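PLP-Dependent L-Arginine Hydroxylase MppP (Streptomyces wadayamensis, PDB 6C9B) is a pyridoxal-phosphate-dependent oxidase that acts on L-arginine, yielding the keto acids 4-hydroxy-2-ketoarginine and 2-ketoarginine. Local coordinates at residues B[178-192]-B[206-218]. Sequence-based numbering, arbitrary orientation.
Sequences CAEHGTVLALDTSFR and LQEAGCRWVVIED
Leu185 and Leu187 of strand 184-188 bond through their backbones to Arg212, Val214 and Ile216 of the neighbouring parallel strand 212-218. The strands are the two ends of a beta-alpha-beta crossover, made through helix 202-209, in the seven-stranded sheet of an aminotransferase-type PLP fold. The ladder runs from Leu185 N to Arg212 O (2.9 Å) through to Thr189 N, almost straight onto Ile216 O. On the face carrying that helix, the side chains of Leu185 and Leu206 cross at about a right angle, CD2 against CD2, and Leu187 CD1 meets Val215 CG2.

Past the ladder, Arg192 reaches back to Glu217. From CB the chain runs on with CG anti to the backbone N (chi1 -174°), CD comes 3.9 Å from Glu217 OE2, and a bend at chi3 turns the guanidinium side-on to the carboxylate. NE points at the syn lone pair of Glu217 OE2, which lies in the guanidinium plane (3.0 Å, 178°); NH1 completes the salt bridge to Glu217 OE1 at 2.8 Å, and NH2 turns to Ala198 O. With Tyr203 OH also bonded to OE1, the buried carboxylate is fixed in rotation. At the opposite end of the strands, Val184 CG2 sits over the centre of one face of the Arg212 guanidinium, 3.4 Å above it, while NH1 bonds in that group's plane to Gly182 O and NH2 to Ile239 O.

Asp188 OD1 closes an Asx turn with Ser190 N; Asp188 OD2 lies close to the pyridine N1 of the PLP-modified residue at position 221. In Asp218, whose side chain lies about 7 Å from the bound product, OD1 accepts from Gly220 N, and Ser190 OG donates to the anti side of Asp218 OD2 at 2.9 Å.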
# COMPACT_ATOMS: atom_id res chain seq x y z
N CYS B 178 28.28 11.56 -5.07
CA CYS B 178 27.58 10.44 -5.68
C CYS B 178 27.74 10.48 -7.19
O CYS B 178 27.99 9.45 -7.82
CB CYS B 178 26.10 10.44 -5.30
SG CYS B 178 25.87 9.94 -3.56
N ALA B 179 27.64 11.67 -7.79
CA ALA B 179 27.87 11.80 -9.23
C ALA B 179 29.27 11.36 -9.61
O ALA B 179 29.47 10.71 -10.65
CB ALA B 179 27.65 13.24 -9.67
N GLU B 180 30.27 11.81 -8.85
CA GLU B 180 31.66 11.47 -9.15
C GLU B 180 31.88 9.96 -9.11
O GLU B 180 32.69 9.43 -9.90
CB GLU B 180 32.59 12.20 -8.16
CG GLU B 180 34.09 11.86 -8.27
CD GLU B 180 34.75 12.40 -9.53
OE1 GLU B 180 35.91 12.03 -9.77
OE2 GLU B 180 34.12 13.20 -10.25
N HIS B 181 31.16 9.25 -8.25
CA HIS B 181 31.30 7.81 -8.08
C HIS B 181 30.24 6.97 -8.79
O HIS B 181 30.33 5.73 -8.77
CB HIS B 181 31.28 7.45 -6.59
CG HIS B 181 32.52 7.86 -5.86
ND1 HIS B 181 33.56 6.98 -5.63
CD2 HIS B 181 32.91 9.05 -5.34
CE1 HIS B 181 34.53 7.60 -4.99
NE2 HIS B 181 34.17 8.86 -4.81
N GLY B 182 29.23 7.58 -9.40
CA GLY B 182 28.18 6.79 -10.03
C GLY B 182 27.20 6.17 -9.06
O GLY B 182 26.49 5.24 -9.43
N THR B 183 27.11 6.71 -7.84
CA THR B 183 26.27 6.20 -6.77
C THR B 183 24.87 6.82 -6.86
O THR B 183 24.73 7.99 -7.23
CB THR B 183 26.91 6.57 -5.43
OG1 THR B 183 28.33 6.37 -5.49
CG2 THR B 183 26.36 5.75 -4.29
N VAL B 184 23.86 6.06 -6.47
CA VAL B 184 22.50 6.60 -6.33
C VAL B 184 22.40 7.36 -5.01
O VAL B 184 22.74 6.82 -3.95
CB VAL B 184 21.44 5.49 -6.37
CG1 VAL B 184 20.06 6.07 -6.16
CG2 VAL B 184 21.47 4.72 -7.70
N LEU B 185 21.92 8.59 -5.05
CA LEU B 185 21.57 9.33 -3.83
C LEU B 185 20.06 9.25 -3.65
O LEU B 185 19.31 9.70 -4.52
CB LEU B 185 22.03 10.79 -3.91
CG LEU B 185 21.72 11.67 -2.68
CD1 LEU B 185 22.20 11.05 -1.42
CD2 LEU B 185 22.38 13.01 -2.89
N ALA B 186 19.62 8.68 -2.53
CA ALA B 186 18.20 8.51 -2.23
C ALA B 186 17.87 9.30 -0.99
O ALA B 186 18.60 9.22 -0.00
CB ALA B 186 17.85 7.05 -2.00
N LEU B 187 16.75 10.03 -1.02
CA LEU B 187 16.32 10.83 0.09
C LEU B 187 14.91 10.43 0.49
O LEU B 187 14.07 10.21 -0.38
CB LEU B 187 16.30 12.33 -0.24
CG LEU B 187 17.58 12.95 -0.78
CD1 LEU B 187 17.30 14.42 -1.00
CD2 LEU B 187 18.70 12.73 0.19
N ASP B 188 14.67 10.34 1.80
CA ASP B 188 13.33 10.17 2.36
C ASP B 188 12.99 11.46 3.09
O ASP B 188 13.61 11.80 4.10
CB ASP B 188 13.27 8.96 3.30
CG ASP B 188 11.93 8.81 3.99
OD1 ASP B 188 11.18 9.81 4.14
OD2 ASP B 188 11.63 7.68 4.42
N THR B 189 11.99 12.18 2.58
CA THR B 189 11.69 13.54 3.04
C THR B 189 10.29 13.65 3.67
O THR B 189 9.65 14.70 3.60
CB THR B 189 11.85 14.52 1.88
OG1 THR B 189 11.02 14.13 0.79
CG2 THR B 189 13.31 14.52 1.39
N SER B 190 9.85 12.58 4.33
CA SER B 190 8.54 12.57 4.99
C SER B 190 8.32 13.77 5.90
O SER B 190 7.20 14.29 5.98
CB SER B 190 8.42 11.28 5.80
OG SER B 190 7.19 11.26 6.51
N PHE B 191 9.35 14.17 6.64
CA PHE B 191 9.20 15.23 7.63
C PHE B 191 9.45 16.62 7.04
O PHE B 191 9.51 17.60 7.78
CB PHE B 191 10.16 15.00 8.81
CG PHE B 191 9.71 13.99 9.84
CD1 PHE B 191 8.50 13.32 9.74
CD2 PHE B 191 10.51 13.76 10.96
CE1 PHE B 191 8.11 12.41 10.75
CE2 PHE B 191 10.13 12.87 11.94
CZ PHE B 191 8.91 12.20 11.84
N ARG B 192 9.59 16.72 5.71
CA ARG B 192 9.93 17.99 5.07
C ARG B 192 9.05 19.13 5.56
O ARG B 192 9.54 20.22 5.87
CB ARG B 192 9.82 17.86 3.55
CG ARG B 192 10.30 19.12 2.83
CD ARG B 192 9.92 19.12 1.36
NE ARG B 192 10.61 18.12 0.55
CZ ARG B 192 11.87 18.19 0.15
NH1 ARG B 192 12.34 17.26 -0.67
NH2 ARG B 192 12.69 19.16 0.57
N LEU B 206 19.91 18.54 -6.71
CA LEU B 206 20.17 17.22 -7.29
C LEU B 206 20.40 17.30 -8.79
O LEU B 206 21.31 16.65 -9.32
CB LEU B 206 18.99 16.29 -7.00
CG LEU B 206 18.84 15.94 -5.53
CD1 LEU B 206 17.49 15.28 -5.30
CD2 LEU B 206 19.98 15.06 -5.01
N GLN B 207 19.58 18.09 -9.48
CA GLN B 207 19.74 18.20 -10.93
C GLN B 207 21.02 18.94 -11.29
O GLN B 207 21.68 18.59 -12.28
CB GLN B 207 18.50 18.89 -11.52
CG GLN B 207 17.26 17.99 -11.38
CD GLN B 207 15.93 18.73 -11.43
OE1 GLN B 207 15.84 19.93 -11.16
NE2 GLN B 207 14.87 17.99 -11.75
N GLU B 208 21.39 19.97 -10.53
CA GLU B 208 22.63 20.68 -10.83
C GLU B 208 23.85 19.77 -10.66
O GLU B 208 24.84 19.89 -11.40
CB GLU B 208 22.77 21.92 -9.94
CG GLU B 208 24.14 22.63 -10.02
CD GLU B 208 24.32 23.73 -8.97
OE1 GLU B 208 24.44 24.92 -9.35
OE2 GLU B 208 24.34 23.41 -7.76
N ALA B 209 23.80 18.88 -9.67
CA ALA B 209 24.94 17.99 -9.41
C ALA B 209 24.99 16.87 -10.43
O ALA B 209 26.08 16.38 -10.75
CB ALA B 209 24.85 17.41 -7.99
N GLY B 210 23.84 16.46 -10.96
CA GLY B 210 23.83 15.47 -12.02
C GLY B 210 24.10 14.06 -11.57
O GLY B 210 24.56 13.24 -12.38
N CYS B 211 23.86 13.75 -10.31
CA CYS B 211 23.92 12.37 -9.86
C CYS B 211 22.62 11.64 -10.19
O CYS B 211 21.60 12.24 -10.56
CB CYS B 211 24.19 12.32 -8.36
SG CYS B 211 22.86 13.07 -7.35
N ARG B 212 22.68 10.32 -10.12
CA ARG B 212 21.47 9.51 -10.11
C ARG B 212 20.81 9.70 -8.77
O ARG B 212 21.49 9.65 -7.75
CB ARG B 212 21.80 8.03 -10.31
CG ARG B 212 22.56 7.73 -11.59
CD ARG B 212 23.30 6.40 -11.46
NE ARG B 212 22.37 5.27 -11.38
CZ ARG B 212 22.67 4.10 -10.83
NH1 ARG B 212 23.87 3.88 -10.31
NH2 ARG B 212 21.78 3.13 -10.79
N TRP B 213 19.49 9.93 -8.77
CA TRP B 213 18.83 10.23 -7.51
C TRP B 213 17.39 9.74 -7.48
O TRP B 213 16.73 9.57 -8.51
CB TRP B 213 18.86 11.74 -7.17
CG TRP B 213 18.28 12.65 -8.22
CD1 TRP B 213 18.98 13.35 -9.18
CD2 TRP B 213 16.89 12.98 -8.44
NE1 TRP B 213 18.13 14.07 -9.97
CE2 TRP B 213 16.84 13.86 -9.55
CE3 TRP B 213 15.68 12.60 -7.83
CZ2 TRP B 213 15.65 14.39 -10.06
CZ3 TRP B 213 14.49 13.12 -8.35
CH2 TRP B 213 14.48 14.00 -9.44
N VAL B 214 16.92 9.54 -6.26
CA VAL B 214 15.53 9.21 -5.99
C VAL B 214 15.15 9.97 -4.74
O VAL B 214 15.94 10.04 -3.80
CB VAL B 214 15.33 7.69 -5.75
CG1 VAL B 214 13.90 7.41 -5.26
CG2 VAL B 214 15.60 6.93 -7.00
N VAL B 215 13.95 10.54 -4.72
CA VAL B 215 13.41 11.18 -3.53
C VAL B 215 12.06 10.57 -3.27
O VAL B 215 11.25 10.44 -4.19
CB VAL B 215 13.27 12.70 -3.67
CG1 VAL B 215 12.73 13.30 -2.35
CG2 VAL B 215 14.61 13.34 -4.04
N ILE B 216 11.80 10.19 -2.02
CA ILE B 216 10.48 9.72 -1.63
C ILE B 216 9.88 10.79 -0.75
O ILE B 216 10.25 10.94 0.41
CB ILE B 216 10.53 8.37 -0.90
CG1 ILE B 216 11.13 7.31 -1.81
CG2 ILE B 216 9.11 7.96 -0.54
CD1 ILE B 216 11.34 5.93 -1.14
N GLU B 217 8.94 11.52 -1.31
CA GLU B 217 8.15 12.44 -0.51
C GLU B 217 7.00 11.68 0.13
O GLU B 217 6.63 10.59 -0.29
CB GLU B 217 7.61 13.58 -1.37
CG GLU B 217 8.62 14.32 -2.23
CD GLU B 217 9.36 15.46 -1.53
OE1 GLU B 217 10.27 16.03 -2.18
OE2 GLU B 217 9.05 15.77 -0.36
N ASP B 218 6.43 12.26 1.17
CA ASP B 218 5.32 11.62 1.87
C ASP B 218 4.39 12.73 2.32
O ASP B 218 4.85 13.69 2.93
CB ASP B 218 5.84 10.82 3.08
CG ASP B 218 4.74 10.23 3.97
OD1 ASP B 218 3.62 9.99 3.47
OD2 ASP B 218 4.99 9.98 5.18
O HOH W 1 25.33 9.23 -9.65
O HOH W 2 9.01 9.58 2.70
O HOH W 3 7.59 15.00 1.69
O HOH W 4 4.46 13.84 5.61